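Long-range contacts in putatuve endo-xylanase (Clostridium stercorarium, PDB 1O8P), which probably binds xylan and related plant polysaccharides through this family 6 carbohydrate-binding module, thereby holding the attached xylanase catalytic domain close to its substrate: residues N28-E32 and Y65-D69; A74-R80 and V141-S147; V81-T87 and V106-F112; T87-L93 and I131-G137. One frame throughout, in Å; residues are numbered along the deposited sequence.

Contact 1. Residues N28-E32 and Y65-D69. With CA (calcium ion), chain B.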
loop_
_atom_site.group_PDB
_atom_site.type_symbol
_atom_site.label_atom_id
_atom_site.label_comp_id
_atom_site.label_asym_id
_atom_site.label_seq_id
_atom_site.Cartn_x
_atom_site.Cartn_y
_atom_site.Cartn_z
ATOM N N ASN A 28 -6.249 -7.306 5.577
ATOM C CA ASN A 28 -6.110 -6.479 4.377
ATOM C C ASN A 28 -6.556 -5.048 4.569
ATOM O O ASN A 28 -7.684 -4.766 5.017
ATOM C CB ASN A 28 -6.856 -7.076 3.193
ATOM C CG ASN A 28 -6.333 -8.435 2.824
ATOM O OD1 ASN A 28 -5.318 -8.874 3.340
ATOM N ND2 ASN A 28 -7.035 -9.119 1.980
ATOM N N ILE A 29 -5.648 -4.133 4.276
ATOM C CA ILE A 29 -6.030 -2.727 4.192
ATOM C C ILE A 29 -6.364 -2.429 2.755
ATOM O O ILE A 29 -5.488 -2.535 1.882
ATOM C CB ILE A 29 -4.900 -1.796 4.722
ATOM C CG1 ILE A 29 -4.471 -2.213 6.135
ATOM C CG2 ILE A 29 -5.389 -0.323 4.703
ATOM C CD1 ILE A 29 -3.034 -1.899 6.474
ATOM N N GLN A 30 -7.619 -2.042 2.506
ATOM C CA GLN A 30 -8.063 -1.801 1.143
ATOM C C GLN A 30 -7.387 -0.513 0.733
ATOM O O GLN A 30 -7.490 0.482 1.436
ATOM C CB GLN A 30 -9.607 -1.751 1.035
ATOM C CG GLN A 30 -10.309 -3.080 1.398
ATOM C CD GLN A 30 -9.824 -4.259 0.531
ATOM O OE1 GLN A 30 -9.449 -4.069 -0.642
ATOM N NE2 GLN A 30 -9.807 -5.462 1.101
ATOM N N ALA A 31 -6.664 -0.535 -0.383
ATOM C CA ALA A 31 -5.841 0.600 -0.759
ATOM C C ALA A 31 -6.706 1.826 -1.103
ATOM O O ALA A 31 -6.250 2.991 -0.981
ATOM C CB ALA A 31 -4.924 0.218 -1.915
ATOM N N GLU A 32 -7.936 1.575 -1.555
ATOM C CA GLU A 32 -8.892 2.666 -1.770
ATOM C C GLU A 32 -9.367 3.321 -0.440
ATOM O O GLU A 32 -9.999 4.362 -0.468
ATOM C CB GLU A 32 -10.100 2.217 -2.635
ATOM C CG GLU A 32 -11.066 1.231 -1.985
ATOM C CD GLU A 32 -10.600 -0.210 -2.096
ATOM O OE1 GLU A 32 -9.382 -0.458 -2.256
ATOM O OE2 GLU A 32 -11.445 -1.121 -2.000
ATOM N N TYR A 65 -2.614 6.140 5.160
ATOM C CA TYR A 65 -3.533 5.292 5.909
ATOM C C TYR A 65 -3.211 5.471 7.371
ATOM O O TYR A 65 -2.221 4.939 7.886
ATOM C CB TYR A 65 -3.360 3.805 5.492
ATOM C CG TYR A 65 -3.490 3.646 4.009
ATOM C CD1 TYR A 65 -2.403 3.920 3.157
ATOM C CD2 TYR A 65 -4.700 3.252 3.440
ATOM C CE1 TYR A 65 -2.521 3.790 1.795
ATOM C CE2 TYR A 65 -4.826 3.120 2.066
ATOM C CZ TYR A 65 -3.729 3.394 1.250
ATOM O OH TYR A 65 -3.841 3.307 -0.117
ATOM N N LYS A 66 -4.077 6.221 8.045
ATOM C CA LYS A 66 -3.872 6.606 9.427
ATOM C C LYS A 66 -4.295 5.523 10.381
ATOM O O LYS A 66 -5.112 4.697 10.049
ATOM C CB LYS A 66 -4.659 7.900 9.707
ATOM C CG LYS A 66 -4.060 9.131 9.050
ATOM C CD LYS A 66 -4.827 10.382 9.481
ATOM C CE LYS A 66 -3.955 11.312 10.345
ATOM N NZ LYS A 66 -3.627 10.786 11.750
ATOM N N ASN A 67 -3.712 5.499 11.570
ATOM C CA ASN A 67 -4.205 4.634 12.642
ATOM C C ASN A 67 -4.154 3.143 12.306
ATOM O O ASN A 67 -5.105 2.415 12.569
ATOM C CB ASN A 67 -5.625 5.076 13.093
ATOM C CG ASN A 67 -5.655 6.556 13.517
ATOM O OD1 ASN A 67 -6.446 7.382 13.003
ATOM N ND2 ASN A 67 -4.765 6.901 14.417
ATOM N N ILE A 68 -3.036 2.679 11.749
ATOM C CA ILE A 68 -2.854 1.220 11.624
ATOM C C ILE A 68 -2.261 0.642 12.931
ATOM O O ILE A 68 -1.237 1.117 13.429
ATOM C CB ILE A 68 -1.988 0.866 10.393
ATOM C CG1 ILE A 68 -2.485 1.564 9.118
ATOM C CG2 ILE A 68 -1.832 -0.632 10.224
ATOM C CD1 ILE A 68 -4.003 1.535 8.890
ATOM N N ASP A 69 -2.900 -0.394 13.452
ATOM C CA ASP A 69 -2.467 -1.032 14.672
ATOM C C ASP A 69 -1.557 -2.249 14.367
ATOM O O ASP A 69 -2.030 -3.274 13.877
ATOM C CB ASP A 69 -3.694 -1.424 15.473
ATOM C CG ASP A 69 -3.345 -2.017 16.786
ATOM O OD1 ASP A 69 -2.144 -2.097 17.096
ATOM O OD2 ASP A 69 -4.192 -2.464 17.569
HETATM CA CA CA B . -9.392 -2.986 -2.790
HETATM O O HOH W 1 -11.741 -3.703 -2.754
#

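Contact 2. Residues A74-R80 and V141-S147. With CA (calcium ion), chain B.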
loop_
_atom_site.group_PDB
_atom_site.type_symbol
_atom_site.label_atom_id
_atom_site.label_comp_id
_atom_site.label_asym_id
_atom_site.label_seq_id
_atom_site.Cartn_x
_atom_site.Cartn_y
_atom_site.Cartn_z
ATOM N N ALA A 74 5.238 -6.050 13.254
ATOM C CA ALA A 74 5.187 -6.683 11.926
ATOM C C ALA A 74 6.558 -6.536 11.247
ATOM O O ALA A 74 7.257 -5.542 11.459
ATOM C CB ALA A 74 4.092 -6.102 11.063
ATOM N N THR A 75 6.939 -7.526 10.446
ATOM C CA THR A 75 8.270 -7.539 9.830
ATOM C C THR A 75 8.149 -7.740 8.325
ATOM O O THR A 75 9.151 -7.818 7.634
ATOM C CB THR A 75 9.131 -8.693 10.415
ATOM O OG1 THR A 75 8.311 -9.871 10.464
ATOM C CG2 THR A 75 9.466 -8.467 11.881
ATOM N N SER A 76 6.936 -7.820 7.802
ATOM C CA SER A 76 6.789 -7.978 6.363
ATOM C C SER A 76 5.486 -7.354 5.858
ATOM O O SER A 76 4.547 -7.179 6.634
ATOM C CB SER A 76 6.980 -9.469 5.988
ATOM O OG SER A 76 5.952 -9.997 5.213
ATOM N N VAL A 77 5.462 -6.990 4.576
ATOM C CA VAL A 77 4.285 -6.389 3.935
ATOM C C VAL A 77 4.047 -7.115 2.628
ATOM O O VAL A 77 5.014 -7.557 1.992
ATOM C CB VAL A 77 4.425 -4.880 3.663
ATOM C CG1 VAL A 77 5.648 -4.540 2.737
ATOM C CG2 VAL A 77 3.115 -4.306 3.081
ATOM N N THR A 78 2.761 -7.253 2.280
ATOM C CA THR A 78 2.293 -7.843 1.042
ATOM C C THR A 78 1.279 -6.919 0.387
ATOM O O THR A 78 0.349 -6.477 1.040
ATOM C CB THR A 78 1.632 -9.218 1.316
ATOM O OG1 THR A 78 2.612 -10.106 1.858
ATOM C CG2 THR A 78 1.198 -9.901 0.007
ATOM N N ALA A 79 1.436 -6.633 -0.905
ATOM C CA ALA A 79 0.417 -5.860 -1.645
ATOM C C ALA A 79 -0.120 -6.667 -2.844
ATOM O O ALA A 79 0.631 -7.440 -3.461
ATOM C CB ALA A 79 0.998 -4.478 -2.082
ATOM N N ARG A 80 -1.410 -6.518 -3.152
ATOM C CA ARG A 80 -2.010 -7.159 -4.331
ATOM C C ARG A 80 -2.028 -6.078 -5.367
ATOM O O ARG A 80 -2.710 -5.053 -5.180
ATOM C CB ARG A 80 -3.441 -7.645 -4.072
ATOM C CG ARG A 80 -3.992 -8.508 -5.207
ATOM C CD ARG A 80 -5.334 -9.199 -4.936
ATOM N NE ARG A 80 -5.874 -9.957 -6.086
ATOM C CZ ARG A 80 -6.873 -9.535 -6.935
ATOM N NH1 ARG A 80 -7.432 -8.325 -6.835
ATOM N NH2 ARG A 80 -7.298 -10.334 -7.933
ATOM N N VAL A 141 -3.298 -0.893 -7.037
ATOM C CA VAL A 141 -3.198 -1.519 -5.740
ATOM C C VAL A 141 -4.603 -1.826 -5.239
ATOM O O VAL A 141 -5.419 -0.921 -5.075
ATOM C CB VAL A 141 -2.448 -0.661 -4.713
ATOM C CG1 VAL A 141 -2.083 -1.528 -3.461
ATOM C CG2 VAL A 141 -1.178 0.013 -5.337
ATOM N N ASP A 142 -4.872 -3.117 -5.037
ATOM C CA ASP A 142 -6.160 -3.587 -4.538
ATOM C C ASP A 142 -6.113 -3.422 -3.012
ATOM O O ASP A 142 -6.918 -2.705 -2.448
ATOM C CB ASP A 142 -6.359 -5.051 -4.955
ATOM C CG ASP A 142 -7.670 -5.611 -4.537
ATOM O OD1 ASP A 142 -8.489 -4.927 -3.852
ATOM O OD2 ASP A 142 -7.963 -6.773 -4.844
ATOM N N TRP A 143 -5.132 -4.057 -2.365
ATOM C CA TRP A 143 -4.988 -3.983 -0.917
ATOM C C TRP A 143 -3.568 -4.267 -0.541
ATOM O O TRP A 143 -2.764 -4.694 -1.391
ATOM C CB TRP A 143 -5.941 -4.949 -0.168
ATOM C CG TRP A 143 -5.976 -6.364 -0.658
ATOM C CD1 TRP A 143 -7.006 -6.967 -1.364
ATOM C CD2 TRP A 143 -4.986 -7.397 -0.448
ATOM N NE1 TRP A 143 -6.709 -8.290 -1.607
ATOM C CE2 TRP A 143 -5.479 -8.585 -1.066
ATOM C CE3 TRP A 143 -3.744 -7.448 0.210
ATOM C CZ2 TRP A 143 -4.749 -9.805 -1.068
ATOM C CZ3 TRP A 143 -3.003 -8.642 0.198
ATOM C CH2 TRP A 143 -3.514 -9.815 -0.425
ATOM N N PHE A 144 -3.271 -4.028 0.741
ATOM C CA PHE A 144 -1.980 -4.376 1.335
ATOM C C PHE A 144 -2.174 -4.839 2.768
ATOM O O PHE A 144 -3.196 -4.552 3.405
ATOM C CB PHE A 144 -0.920 -3.243 1.186
ATOM C CG PHE A 144 -1.172 -2.012 2.021
ATOM C CD1 PHE A 144 -2.154 -1.073 1.644
ATOM C CD2 PHE A 144 -0.402 -1.746 3.144
ATOM C CE1 PHE A 144 -2.405 0.085 2.401
ATOM C CE2 PHE A 144 -0.648 -0.562 3.901
ATOM C CZ PHE A 144 -1.644 0.339 3.523
ATOM N N VAL A 145 -1.216 -5.588 3.270
ATOM C CA VAL A 145 -1.364 -6.188 4.584
ATOM C C VAL A 145 0.021 -6.501 5.131
ATOM O O VAL A 145 0.973 -6.649 4.372
ATOM C CB VAL A 145 -2.335 -7.466 4.572
ATOM C CG1 VAL A 145 -1.703 -8.689 3.851
ATOM C CG2 VAL A 145 -2.736 -7.850 6.001
ATOM N N PHE A 146 0.123 -6.581 6.457
ATOM C CA PHE A 146 1.399 -6.832 7.147
ATOM C C PHE A 146 1.373 -8.198 7.852
ATOM O O PHE A 146 0.290 -8.746 8.098
ATOM C CB PHE A 146 1.716 -5.685 8.135
ATOM C CG PHE A 146 1.891 -4.334 7.470
ATOM C CD1 PHE A 146 3.149 -3.928 7.002
ATOM C CD2 PHE A 146 0.785 -3.481 7.267
ATOM C CE1 PHE A 146 3.313 -2.672 6.376
ATOM C CE2 PHE A 146 0.937 -2.232 6.633
ATOM C CZ PHE A 146 2.194 -1.821 6.188
ATOM N N SER A 147 2.552 -8.756 8.129
ATOM C CA SER A 147 2.697 -10.050 8.821
ATOM C C SER A 147 3.814 -9.988 9.836
ATOM O O SER A 147 4.774 -9.241 9.654
ATOM C CB SER A 147 3.119 -11.198 7.868
ATOM O OG SER A 147 2.452 -11.212 6.636
HETATM CA CA CA B . -9.392 -2.986 -2.790
HETATM O O HOH W 2 2.556 -9.688 4.705
HETATM O O HOH W 1 -11.741 -3.703 -2.754
#

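Contact 3. Residues V81-T87 and V106-F112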
loop_
_atom_site.group_PDB
_atom_site.type_symbol
_atom_site.label_atom_id
_atom_site.label_comp_id
_atom_site.label_asym_id
_atom_site.label_seq_id
_atom_site.Cartn_x
_atom_site.Cartn_y
_atom_site.Cartn_z
ATOM N N VAL A 81 -1.234 -6.269 -6.420
ATOM C CA VAL A 81 -0.901 -5.163 -7.340
ATOM C C VAL A 81 -0.961 -5.624 -8.809
ATOM O O VAL A 81 -0.805 -6.806 -9.106
ATOM C CB VAL A 81 0.502 -4.559 -7.037
ATOM C CG1 VAL A 81 0.531 -3.819 -5.680
ATOM C CG2 VAL A 81 1.536 -5.648 -7.038
ATOM N N ALA A 82 -1.235 -4.702 -9.720
ATOM C CA ALA A 82 -1.121 -4.985 -11.164
ATOM C C ALA A 82 -0.352 -3.857 -11.788
ATOM O O ALA A 82 -0.578 -2.691 -11.434
ATOM C CB ALA A 82 -2.499 -5.049 -11.811
ATOM N N THR A 83 0.533 -4.183 -12.737
ATOM C CA THR A 83 1.193 -3.151 -13.526
ATOM C C THR A 83 1.732 -3.697 -14.840
ATOM O O THR A 83 1.843 -4.917 -15.027
ATOM C CB THR A 83 2.299 -2.418 -12.696
ATOM O OG1 THR A 83 2.809 -1.302 -13.444
ATOM C CG2 THR A 83 3.523 -3.315 -12.414
ATOM N N GLN A 84 2.047 -2.796 -15.760
ATOM C CA GLN A 84 2.701 -3.178 -17.012
ATOM C C GLN A 84 4.224 -2.937 -17.040
ATOM O O GLN A 84 4.887 -3.394 -17.942
ATOM C CB GLN A 84 2.077 -2.399 -18.156
ATOM C CG GLN A 84 0.751 -2.926 -18.561
ATOM C CD GLN A 84 0.268 -2.246 -19.803
ATOM O OE1 GLN A 84 1.084 -1.849 -20.644
ATOM N NE2 GLN A 84 -1.028 -2.127 -19.954
ATOM N N ASN A 85 4.759 -2.188 -16.081
ATOM C CA ASN A 85 6.193 -1.903 -16.005
ATOM C C ASN A 85 6.675 -1.943 -14.549
ATOM O O ASN A 85 5.934 -1.555 -13.646
ATOM C CB ASN A 85 6.515 -0.542 -16.611
ATOM C CG ASN A 85 6.182 -0.474 -18.112
ATOM O OD1 ASN A 85 5.063 -0.132 -18.493
ATOM N ND2 ASN A 85 7.152 -0.815 -18.962
ATOM N N ALA A 86 7.931 -2.392 -14.364
ATOM C CA ALA A 86 8.568 -2.503 -13.058
ATOM C C ALA A 86 8.547 -1.179 -12.306
ATOM O O ALA A 86 8.886 -0.124 -12.847
ATOM C CB ALA A 86 10.003 -3.013 -13.187
ATOM N N THR A 87 8.178 -1.251 -11.035
ATOM C CA THR A 87 8.028 -0.057 -10.239
ATOM C C THR A 87 8.164 -0.427 -8.773
ATOM O O THR A 87 8.360 -1.605 -8.434
ATOM C CB THR A 87 6.696 0.665 -10.617
ATOM O OG1 THR A 87 6.647 1.916 -9.944
ATOM C CG2 THR A 87 5.477 -0.080 -10.115
ATOM N N VAL A 106 7.879 -4.027 -7.486
ATOM C CA VAL A 106 6.817 -4.642 -8.249
ATOM C C VAL A 106 7.289 -4.814 -9.706
ATOM O O VAL A 106 7.556 -3.817 -10.397
ATOM C CB VAL A 106 5.521 -3.819 -8.189
ATOM C CG1 VAL A 106 4.403 -4.612 -8.859
ATOM C CG2 VAL A 106 5.167 -3.440 -6.741
ATOM N N GLY A 107 7.426 -6.071 -10.144
ATOM C CA GLY A 107 7.638 -6.362 -11.549
ATOM C C GLY A 107 6.343 -6.349 -12.353
ATOM O O GLY A 107 5.242 -6.502 -11.800
ATOM N N SER A 108 6.467 -6.194 -13.667
ATOM C CA SER A 108 5.302 -6.229 -14.528
ATOM C C SER A 108 4.519 -7.551 -14.332
ATOM O O SER A 108 5.124 -8.630 -14.237
ATOM C CB SER A 108 5.723 -6.057 -15.996
ATOM O OG SER A 108 4.661 -6.448 -16.829
ATOM N N THR A 109 3.190 -7.425 -14.203
ATOM C CA THR A 109 2.266 -8.541 -14.143
ATOM C C THR A 109 1.627 -8.815 -15.529
ATOM O O THR A 109 0.826 -9.752 -15.683
ATOM C CB THR A 109 1.146 -8.306 -13.068
ATOM O OG1 THR A 109 0.360 -7.143 -13.406
ATOM C CG2 THR A 109 1.742 -7.957 -11.729
ATOM N N GLY A 110 1.987 -8.003 -16.520
ATOM C CA GLY A 110 1.494 -8.173 -17.872
ATOM C C GLY A 110 0.268 -7.336 -18.219
ATOM O O GLY A 110 -0.043 -7.149 -19.397
ATOM N N SER A 111 -0.441 -6.845 -17.199
ATOM C CA SER A 111 -1.616 -6.002 -17.425
ATOM C C SER A 111 -2.095 -5.294 -16.148
ATOM O O SER A 111 -1.932 -5.808 -15.040
ATOM C CB SER A 111 -2.712 -6.825 -18.091
ATOM O OG SER A 111 -3.920 -6.781 -17.402
ATOM N N PHE A 112 -2.676 -4.104 -16.295
ATOM C CA PHE A 112 -3.271 -3.433 -15.148
ATOM C C PHE A 112 -4.472 -4.141 -14.525
ATOM O O PHE A 112 -5.026 -3.637 -13.556
ATOM C CB PHE A 112 -3.601 -1.976 -15.462
ATOM C CG PHE A 112 -2.394 -1.099 -15.501
ATOM C CD1 PHE A 112 -1.748 -0.742 -14.325
ATOM C CD2 PHE A 112 -1.894 -0.643 -16.724
ATOM C CE1 PHE A 112 -0.622 0.070 -14.361
ATOM C CE2 PHE A 112 -0.733 0.170 -16.774
ATOM C CZ PHE A 112 -0.111 0.526 -15.595
HETATM O O HOH W 3 -3.072 -3.017 -18.753
#

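Contact 4. Residues T87-L93 and I131-G137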
loop_
_atom_site.group_PDB
_atom_site.type_symbol
_atom_site.label_atom_id
_atom_site.label_comp_id
_atom_site.label_asym_id
_atom_site.label_seq_id
_atom_site.Cartn_x
_atom_site.Cartn_y
_atom_site.Cartn_z
ATOM N N THR A 87 8.178 -1.251 -11.035
ATOM C CA THR A 87 8.028 -0.057 -10.239
ATOM C C THR A 87 8.164 -0.427 -8.773
ATOM O O THR A 87 8.360 -1.605 -8.434
ATOM C CB THR A 87 6.696 0.665 -10.617
ATOM O OG1 THR A 87 6.647 1.916 -9.944
ATOM C CG2 THR A 87 5.477 -0.080 -10.115
ATOM N N THR A 88 8.131 0.567 -7.896
ATOM C CA THR A 88 8.333 0.318 -6.478
ATOM C C THR A 88 7.249 1.061 -5.716
ATOM O O THR A 88 6.731 2.128 -6.167
ATOM C CB THR A 88 9.699 0.844 -5.996
ATOM O OG1 THR A 88 9.763 2.268 -6.234
ATOM C CG2 THR A 88 10.890 0.254 -6.754
ATOM N N ILE A 89 6.933 0.511 -4.551
ATOM C CA ILE A 89 6.081 1.179 -3.580
ATOM C C ILE A 89 6.883 1.275 -2.303
ATOM O O ILE A 89 7.279 0.278 -1.733
ATOM C CB ILE A 89 4.778 0.359 -3.349
ATOM C CG1 ILE A 89 4.106 0.008 -4.686
ATOM C CG2 ILE A 89 3.845 1.063 -2.307
ATOM C CD1 ILE A 89 2.954 -1.006 -4.629
ATOM N N GLN A 90 7.147 2.490 -1.859
ATOM C CA GLN A 90 7.771 2.695 -0.585
ATOM C C GLN A 90 6.709 2.661 0.494
ATOM O O GLN A 90 5.595 3.150 0.297
ATOM C CB GLN A 90 8.486 4.041 -0.571
ATOM C CG GLN A 90 9.809 3.991 -1.344
ATOM C CD GLN A 90 10.567 5.300 -1.276
ATOM O OE1 GLN A 90 9.989 6.334 -0.962
ATOM N NE2 GLN A 90 11.859 5.256 -1.552
ATOM N N VAL A 91 7.081 2.086 1.632
ATOM C CA VAL A 91 6.235 2.006 2.815
ATOM C C VAL A 91 6.909 2.844 3.907
ATOM O O VAL A 91 8.000 2.510 4.358
ATOM C CB VAL A 91 5.974 0.524 3.273
ATOM C CG1 VAL A 91 4.964 0.516 4.421
ATOM C CG2 VAL A 91 5.457 -0.336 2.102
ATOM N N ARG A 92 6.265 3.945 4.289
ATOM C CA ARG A 92 6.863 4.945 5.172
ATOM C C ARG A 92 5.972 5.275 6.361
ATOM O O ARG A 92 4.759 5.031 6.325
ATOM C CB ARG A 92 7.104 6.254 4.421
ATOM C CG ARG A 92 8.002 6.176 3.231
ATOM C CD ARG A 92 8.570 7.488 2.972
ATOM N NE ARG A 92 9.658 7.479 2.032
ATOM C CZ ARG A 92 10.887 7.866 2.308
ATOM N NH1 ARG A 92 11.225 8.268 3.521
ATOM N NH2 ARG A 92 11.793 7.822 1.360
ATOM N N LEU A 93 6.576 5.840 7.414
ATOM C CA LEU A 93 5.820 6.324 8.565
ATOM C C LEU A 93 5.426 7.816 8.440
ATOM O O LEU A 93 6.254 8.651 8.080
ATOM C CB LEU A 93 6.644 6.161 9.820
ATOM C CG LEU A 93 6.945 4.742 10.287
ATOM C CD1 LEU A 93 7.751 4.829 11.565
ATOM C CD2 LEU A 93 5.641 3.909 10.461
ATOM N N ILE A 131 0.542 5.085 8.047
ATOM C CA ILE A 131 1.316 4.468 6.955
ATOM C C ILE A 131 1.114 5.218 5.646
ATOM O O ILE A 131 -0.013 5.540 5.244
ATOM C CB ILE A 131 0.975 2.944 6.757
ATOM C CG1 ILE A 131 1.426 2.138 7.968
ATOM C CG2 ILE A 131 1.730 2.349 5.507
ATOM C CD1 ILE A 131 2.998 2.043 8.128
ATOM N N VAL A 132 2.232 5.466 4.984
ATOM C CA VAL A 132 2.240 6.108 3.677
ATOM C C VAL A 132 2.841 5.196 2.608
ATOM O O VAL A 132 3.923 4.672 2.787
ATOM C CB VAL A 132 3.016 7.471 3.761
ATOM C CG1 VAL A 132 2.932 8.234 2.443
ATOM C CG2 VAL A 132 2.451 8.291 4.948
ATOM N N LEU A 133 2.120 5.010 1.497
ATOM C CA LEU A 133 2.655 4.337 0.292
ATOM C C LEU A 133 3.075 5.419 -0.731
ATOM O O LEU A 133 2.273 6.272 -1.081
ATOM C CB LEU A 133 1.582 3.416 -0.322
ATOM C CG LEU A 133 0.952 2.396 0.640
ATOM C CD1 LEU A 133 -0.117 1.567 -0.121
ATOM C CD2 LEU A 133 2.062 1.473 1.251
ATOM N N VAL A 134 4.334 5.392 -1.161
ATOM C CA VAL A 134 4.859 6.351 -2.094
ATOM C C VAL A 134 5.222 5.572 -3.344
ATOM O O VAL A 134 5.938 4.580 -3.278
ATOM C CB VAL A 134 6.077 7.160 -1.509
ATOM C CG1 VAL A 134 6.557 8.233 -2.509
ATOM C CG2 VAL A 134 5.720 7.778 -0.124
ATOM N N PHE A 135 4.695 6.033 -4.477
ATOM C CA PHE A 135 4.778 5.333 -5.749
ATOM C C PHE A 135 5.789 5.975 -6.728
ATOM O O PHE A 135 5.861 7.199 -6.810
ATOM C CB PHE A 135 3.395 5.346 -6.383
ATOM C CG PHE A 135 2.343 4.686 -5.542
ATOM C CD1 PHE A 135 2.271 3.305 -5.457
ATOM C CD2 PHE A 135 1.439 5.448 -4.840
ATOM C CE1 PHE A 135 1.293 2.681 -4.682
ATOM C CE2 PHE A 135 0.459 4.855 -4.050
ATOM C CZ PHE A 135 0.389 3.469 -3.977
ATOM N N SER A 136 6.547 5.145 -7.455
ATOM C CA SER A 136 7.597 5.628 -8.373
ATOM C C SER A 136 7.180 5.495 -9.839
ATOM O O SER A 136 7.910 5.826 -10.781
ATOM C CB SER A 136 8.951 4.952 -8.086
ATOM O OG SER A 136 8.941 3.612 -8.511
ATOM N N GLY A 137 5.960 5.066 -10.035
ATOM C CA GLY A 137 5.478 4.827 -11.370
ATOM C C GLY A 137 4.088 4.223 -11.308
ATOM O O GLY A 137 3.562 3.948 -10.229
HETATM O O HOH W 4 4.488 2.687 -7.880
HETATM O O HOH W 5 8.350 4.613 -4.426
#

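Contact 1. Residues N28-E32 and Y65-D69
This is a buried contact across the core between two sheets, made where Ile-29, on the short edge strand 29-30, and Ala-31, just after it, face Tyr-65 and Ile-68 on strand 62-69 of the other sheet. In its single direct polar link Tyr-65 OH donates to Ala-31 O over 2.6 Å. The hydroxyl lies in the carbonyl plane, on a lone pair, with a C=O...O angle of 119°; Ala-31 O itself lies at the ring edge, near its plane. Thr-63 OG1 is a second partner of the same hydroxyl. With CG turned anti to its carbonyl carbon (chi1 -54°), the Tyr-65 side chain is directed at the 28-32 segment. Ile-29 CG2 approaches the ring obliquely, 3.9 Å from Tyr-65 CD2. The other branch of Ile-29 runs out to CD1, which meets Ile-68 CG2 tip to tip at 4.1 Å. Such interlocking of side chains between facing sheets is that of the beta-sandwich fold of family 6 modules. Gln-30 and Glu-32 turn away from the core to a calcium ion. Gln-30 OE1 binds the calcium at 2.4 Å, while Glu-32 chelates it with both carboxylate oxygens, OE1 at 2.6 Å and, at longer range, OE2 at 2.9 Å. Ser-52, Asp-142 and a water complete the site, and backbone bonds from Ile-29 to Phe-144 and from Ala-31 to Asp-142 tie the segment to strand 140-147.

Contact 2. Residues A74-R80 and V141-S147
Arg-80 NH1 forms a salt bridge of 2.6 Å with Asp-142 OD2 at one end of the antiparallel strands 74-82 and 140-147, neighbours in one sheet of the beta-sandwich. NH1 comes to the anti side of OD2, 21° out of the carboxylate plane, and the bond is bent. Asp-142 OD1 and the backbone O of the same residue both bind calcium; gripped by metal and guanidinium, the carboxylate is fixed in its rotation, and its negative charge is probably spread over both. The arginine chain is extended, and its CB sits over the centre of the Trp-143 six-membered ring, 3.9 Å from the centroid. On the buried face, Val-77 and Phe-146 lie side by side, the CG2 methyl over the aromatic face; Ala-79 packs on Phe-144, whose ring also meets Tyr-65 edge-to-face. Backbone bonds keep these pairs in register, among them Thr-78 N to Val-145 O at 2.8 Å. At the far end, Thr-75 and Ser-76 form a classic beta bulge against Ser-147, whose O accepts from both their N atoms. Beside it a water lies 2.5 Å from Ser-147 OG and 2.9 Å from Thr-78 OG1, which is also hydrogen-bonded to Ser-119 OG.

Contact 3. Residues V81-T87 and V106-F112
The Phe-112 ring carries the peptide link between Thr-83 and Gln-84 over one face, with Gln-84 N 4.0 Å above the ring plane and offset toward its rim. Gln-84 crosses the ring at about a right angle, its amide plane turned 43° from it, and NE2 comes within 3.7 Å of Phe-112 CD2. A water accepts from both Gln-84 NE2 and Phe-112 N. Thr-109 holds the backbone of Thr-83 by two bonds: Thr-83 N donates to Thr-109 OG1 at 3.0 Å, and Thr-109 N returns a bond of 3.0 Å to Thr-83 O. The hydroxyl is placed for this with chi1 at 62°, between its own N and carbonyl carbon, and also bonds to Thr-114 O. Ser-108 OG accepts from Gly-110 N, an ST turn, and makes a weak bond to Gln-84 O. On the inner side, Val-106 CG1 packs obliquely on Val-81 CG2 at 3.6 Å and on Thr-83 CG2 at 3.9 Å. Thr-87 and Val-106 exchange backbone bonds as an antiparallel hydrogen-bonded pair. Two connections thus pack together at one end of the beta-sandwich: 83-86 passes from strand 74-82 to strand 87-93 of the other sheet, and 107-112 belongs to the return from strand 100-106 to 116-125.

Contact 4. Residues T87-L93 and I131-G137
Ser-136 OG is hydrogen-bonded to two threonine hydroxyls of the facing strand, 2.8 Å from Thr-88 OG1 and 3.2 Å from Thr-87 OG1. A water bonded to Thr-87 OG1 donates to Thr-88 O and Gly-137 O at the strand end. Further along, Gln-90 N to Val-134 O, at 2.8 Å, is one bond of the antiparallel pairing, in which Gln-90 faces Val-134 and Arg-92 faces Val-132. Beside it, Arg-92 takes Gln-90 OE1 side-on with NE and NH2; the amide oxygen lies in the guanidinium plane, but both donors stand on one face of the amide, and NH1 turns to Gly-98 O. The opposite face is apolar. Ile-89 lies alongside Phe-135, with CG2 3.8 Å from ring atom CE1, and the same methyl reaches Leu-133 CB at 3.8 Å. Val-91 splits its branches, CG1 to Ile-131 CG2 and CG2 to Leu-133 CD2, each 3.9 Å away. Leu-133 and Ile-131 also touch Phe-144, as expected of paired antiparallel strands lining the core of a beta-sandwich.

How the contacts relate
Contacts 2 and 4 each pair two strands, one pair in either of the facing sheets, their centres 12 Å apart, and meet across the core: Phe-144 CE1 lies 3.7 Å from Leu-133 CD1, and Val-141 CG2 3.7 Å from Phe-135 CE1. Contact 1 bridges these sheets, adding strand 29-30 beside 140-147 through Ile-29 N to Phe-144 O (2.6 Å) and pairing Tyr-65 N with Ile-131 O (2.7 Å). Contacts 1 and 2 share the calcium and the water bound to it. Contact 3 lies across the centre of the chain from contact 1, about 22 Å between centres; it shares Thr-87 with contact 4, and Ile-89 CD1 packs on both Val-81 CG1 and Val-106 CG2.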